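PDB 6P2K: fibronectin type III domain-containing protein from Simiduia agarivorans, which probably hydrolyses xyloglucan or related beta-glucans as a glycoside hydrolase of family 74, its catalytic part built from seven-bladed beta-propellers. Local coordinates for residues 28-33 and 43-48. Residues are numbered along the deposited sequence; the frame is centred on the assembly and turned at random.
Sequences NVVYMA and TNNGES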
ATOM      1  N   ASN B  28      49.702  -7.696  20.325  1.00 31.86           N
ATOM      2  CA  ASN B  28      48.798  -7.798  19.182  1.00 29.91           C
ATOM      3  C   ASN B  28      49.046  -9.040  18.330  1.00 32.05           C
ATOM      4  O   ASN B  28      48.412  -9.189  17.276  1.00 33.53           O
ATOM      5  CB  ASN B  28      48.845  -6.545  18.298  1.00 34.24           C
ATOM      6  CG  ASN B  28      48.539  -5.277  19.078  1.00 38.43           C
ATOM      7  OD1 ASN B  28      47.564  -5.221  19.826  1.00 39.60           O
ATOM      8  ND2 ASN B  28      49.380  -4.260  18.918  1.00 34.19           N
ATOM      9  N   VAL B  29      49.924  -9.945  18.756  1.00 32.20           N
ATOM     10  CA  VAL B  29      50.160 -11.207  18.060  1.00 32.62           C
ATOM     11  C   VAL B  29      49.421 -12.313  18.806  1.00 33.76           C
ATOM     12  O   VAL B  29      49.699 -12.575  19.981  1.00 36.27           O
ATOM     13  CB  VAL B  29      51.659 -11.523  17.948  1.00 35.17           C
ATOM     14  CG1 VAL B  29      51.852 -12.894  17.330  1.00 26.94           C
ATOM     15  CG2 VAL B  29      52.342 -10.463  17.103  1.00 29.69           C
ATOM     16  N   VAL B  30      48.470 -12.957  18.128  1.00 29.10           N
ATOM     17  CA  VAL B  30      47.644 -13.999  18.728  1.00 27.96           C
ATOM     18  C   VAL B  30      47.491 -15.157  17.754  1.00 28.66           C
ATOM     19  O   VAL B  30      47.551 -14.989  16.532  1.00 27.03           O
ATOM     20  CB  VAL B  30      46.247 -13.477  19.137  1.00 28.78           C
ATOM     21  CG1 VAL B  30      46.359 -12.518  20.311  1.00 29.89           C
ATOM     22  CG2 VAL B  30      45.566 -12.803  17.955  1.00 28.42           C
ATOM     23  N   TYR B  31      47.272 -16.345  18.315  1.00 26.52           N
ATOM     24  CA  TYR B  31      47.008 -17.555  17.552  1.00 25.36           C
ATOM     25  C   TYR B  31      45.652 -18.104  17.963  1.00 28.93           C
ATOM     26  O   TYR B  31      45.279 -18.037  19.139  1.00 27.79           O
ATOM     27  CB  TYR B  31      48.101 -18.598  17.781  1.00 25.60           C
ATOM     28  CG  TYR B  31      49.447 -18.152  17.264  1.00 29.61           C
ATOM     29  CD1 TYR B  31      50.285 -17.363  18.040  1.00 25.92           C
ATOM     30  CD2 TYR B  31      49.869 -18.501  15.990  1.00 27.73           C
ATOM     31  CE1 TYR B  31      51.513 -16.946  17.562  1.00 28.22           C
ATOM     32  CE2 TYR B  31      51.093 -18.090  15.504  1.00 27.85           C
ATOM     33  CZ  TYR B  31      51.910 -17.314  16.292  1.00 28.58           C
ATOM     34  OH  TYR B  31      53.126 -16.900  15.804  1.00 28.52           O
ATOM     35  N   MET B  32      44.910 -18.630  16.991  1.00 27.20           N
ATOM     36  CA  MET B  32      43.590 -19.194  17.239  1.00 27.02           C
ATOM     37  C   MET B  32      43.601 -20.678  16.909  1.00 27.73           C
ATOM     38  O   MET B  32      44.087 -21.080  15.846  1.00 25.35           O
ATOM     39  CB  MET B  32      42.509 -18.486  16.422  1.00 29.10           C
ATOM     40  CG  MET B  32      41.100 -18.907  16.815  1.00 35.66           C
ATOM     41  SD  MET B  32      40.374 -20.070  15.648  1.00 40.95           S
ATOM     42  CE  MET B  32      40.103 -18.959  14.283  1.00 44.46           C
ATOM     43  N   ALA B  33      43.053 -21.480  17.816  1.00 26.73           N
ATOM     44  CA  ALA B  33      42.999 -22.928  17.660  1.00 27.86           C
ATOM     45  C   ALA B  33      41.593 -23.322  17.224  1.00 29.15           C
ATOM     46  O   ALA B  33      40.651 -23.283  18.024  1.00 29.57           O
ATOM     47  CB  ALA B  33      43.387 -23.626  18.962  1.00 27.30           C
ATOM     48  N   THR B  43      48.535 -10.586  13.518  1.00 31.39           N
ATOM     49  CA  THR B  43      49.478  -9.634  14.095  1.00 35.40           C
ATOM     50  C   THR B  43      48.854  -8.267  14.348  1.00 32.67           C
ATOM     51  O   THR B  43      49.578  -7.311  14.642  1.00 34.58           O
ATOM     52  CB  THR B  43      50.709  -9.476  13.201  1.00 37.62           C
ATOM     53  OG1 THR B  43      50.334  -8.832  11.976  1.00 39.72           O
ATOM     54  CG2 THR B  43      51.333 -10.828  12.893  1.00 35.54           C
ATOM     55  N   ASN B  44      47.532  -8.148  14.252  1.00 29.76           N
ATOM     56  CA  ASN B  44      46.833  -6.910  14.577  1.00 31.13           C
ATOM     57  C   ASN B  44      45.732  -7.168  15.597  1.00 29.48           C
ATOM     58  O   ASN B  44      44.667  -6.547  15.563  1.00 28.38           O
ATOM     59  CB  ASN B  44      46.276  -6.242  13.321  1.00 30.44           C
ATOM     60  CG  ASN B  44      45.506  -7.204  12.430  1.00 27.54           C
ATOM     61  OD1 ASN B  44      45.049  -8.255  12.875  1.00 23.62           O
ATOM     62  ND2 ASN B  44      45.352  -6.836  11.163  1.00 29.60           N
ATOM     63  N   ASN B  45      45.989  -8.100  16.519  1.00 28.17           N
ATOM     64  CA  ASN B  45      45.064  -8.449  17.601  1.00 27.60           C
ATOM     65  C   ASN B  45      43.684  -8.829  17.068  1.00 29.03           C
ATOM     66  O   ASN B  45      42.650  -8.453  17.627  1.00 29.17           O
ATOM     67  CB  ASN B  45      44.958  -7.320  18.628  1.00 30.15           C
ATOM     68  CG  ASN B  45      44.499  -7.816  19.987  1.00 26.92           C
ATOM     69  OD1 ASN B  45      44.879  -8.904  20.419  1.00 27.03           O
ATOM     70  ND2 ASN B  45      43.669  -7.028  20.660  1.00 26.10           N
ATOM     71  N   GLY B  46      43.664  -9.586  15.976  1.00 25.33           N
ATOM     72  CA  GLY B  46      42.437 -10.178  15.495  1.00 23.15           C
ATOM     73  C   GLY B  46      41.630  -9.345  14.528  1.00 23.51           C
ATOM     74  O   GLY B  46      40.500  -9.733  14.208  1.00 20.80           O
ATOM     75  N   GLU B  47      42.159  -8.214  14.053  1.00 23.51           N
ATOM     76  CA  GLU B  47      41.452  -7.472  13.011  1.00 25.06           C
ATOM     77  C   GLU B  47      41.477  -8.224  11.686  1.00 26.56           C
ATOM     78  O   GLU B  47      40.570  -8.056  10.861  1.00 27.59           O
ATOM     79  CB  GLU B  47      42.047  -6.073  12.851  1.00 27.76           C
ATOM     80  CG  GLU B  47      41.598  -5.087  13.921  1.00 36.08           C
ATOM     81  CD  GLU B  47      40.084  -5.039  14.081  1.00 42.56           C
ATOM     82  OE1 GLU B  47      39.600  -5.125  15.231  1.00 42.85           O
ATOM     83  OE2 GLU B  47      39.375  -4.915  13.060  1.00 45.09           O
ATOM     84  N   SER B  48      42.492  -9.058  11.471  1.00 25.30           N
ATOM     85  CA  SER B  48      42.550  -9.944  10.318  1.00 23.18           C
ATOM     86  C   SER B  48      43.364 -11.171  10.701  1.00 24.33           C
ATOM     87  O   SER B  48      44.338 -11.073  11.450  1.00 25.86           O
ATOM     88  CB  SER B  48      43.172  -9.262   9.095  1.00 24.42           C
ATOM     89  OG  SER B  48      44.564  -9.066   9.281  1.00 27.62           O
TER
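Thr43 meets the start of the other segment through its backbone and CB: Val29 CG2 lies 4.2 Å from Thr43 CA, and Asn28 O rests 3.1 Å from Thr43 C. Thr43 is at the exposed edge of the contact with its side chain directed away, which suits a polar residue, and it offers CA and CB to the valine methyl. Asn44 barely touches residues 28-33 and works within its own loop instead. Its carboxamide grips Ser48 twice, OD1 accepting from Ser48 N at 3.0 Å and ND2 donating to Ser48 OG, and OD1 also forms a hydrogen bond with Ser42 OG. An asparagine, with donor and acceptor on one flat group, can bind both the backbone and the hydroxyl of one residue.

Asn45 carries the contact. Its N-H bonds to Asn28 O over 2.8 Å, bent to 150° at the hydrogen. With CG swung anti to the backbone N (chi1 -157°), the side chain crosses that of Asn28 at about a right angle; Asn28 OD1 touches Asn45 CB at 3.6 Å, and the amide planes are 52° apart. Asn45 OD1 lies 3.9 Å from Val30 CG1 and has a weak hydrogen bond from Trp350, which gives this buried oxygen a polar partner. Gly46 follows, where a side chain would press on the preceding carbonyl oxygen; Val30 CG2 packs 4.2 Å from Gly46 N.

Asn45 and Gly46 are the central residues of a type I' beta turn from Asn44 to Glu47, which needs positive phi at both, a conformation asparagine and glycine tolerate well. Ser42 to Trp49 match the Asp box (BNR repeat), Ser-X-Asp-X-Gly-X-X-Trp, with Asn44 in the aspartate position, its bonds to Ser42 and Ser48 internal to the motif, and Trp49, which Val30 touches, as the tryptophan. As in other Asp-box propellers, the motif joins the third and fourth strands of a four-stranded blade, here 39-42 and 50-51.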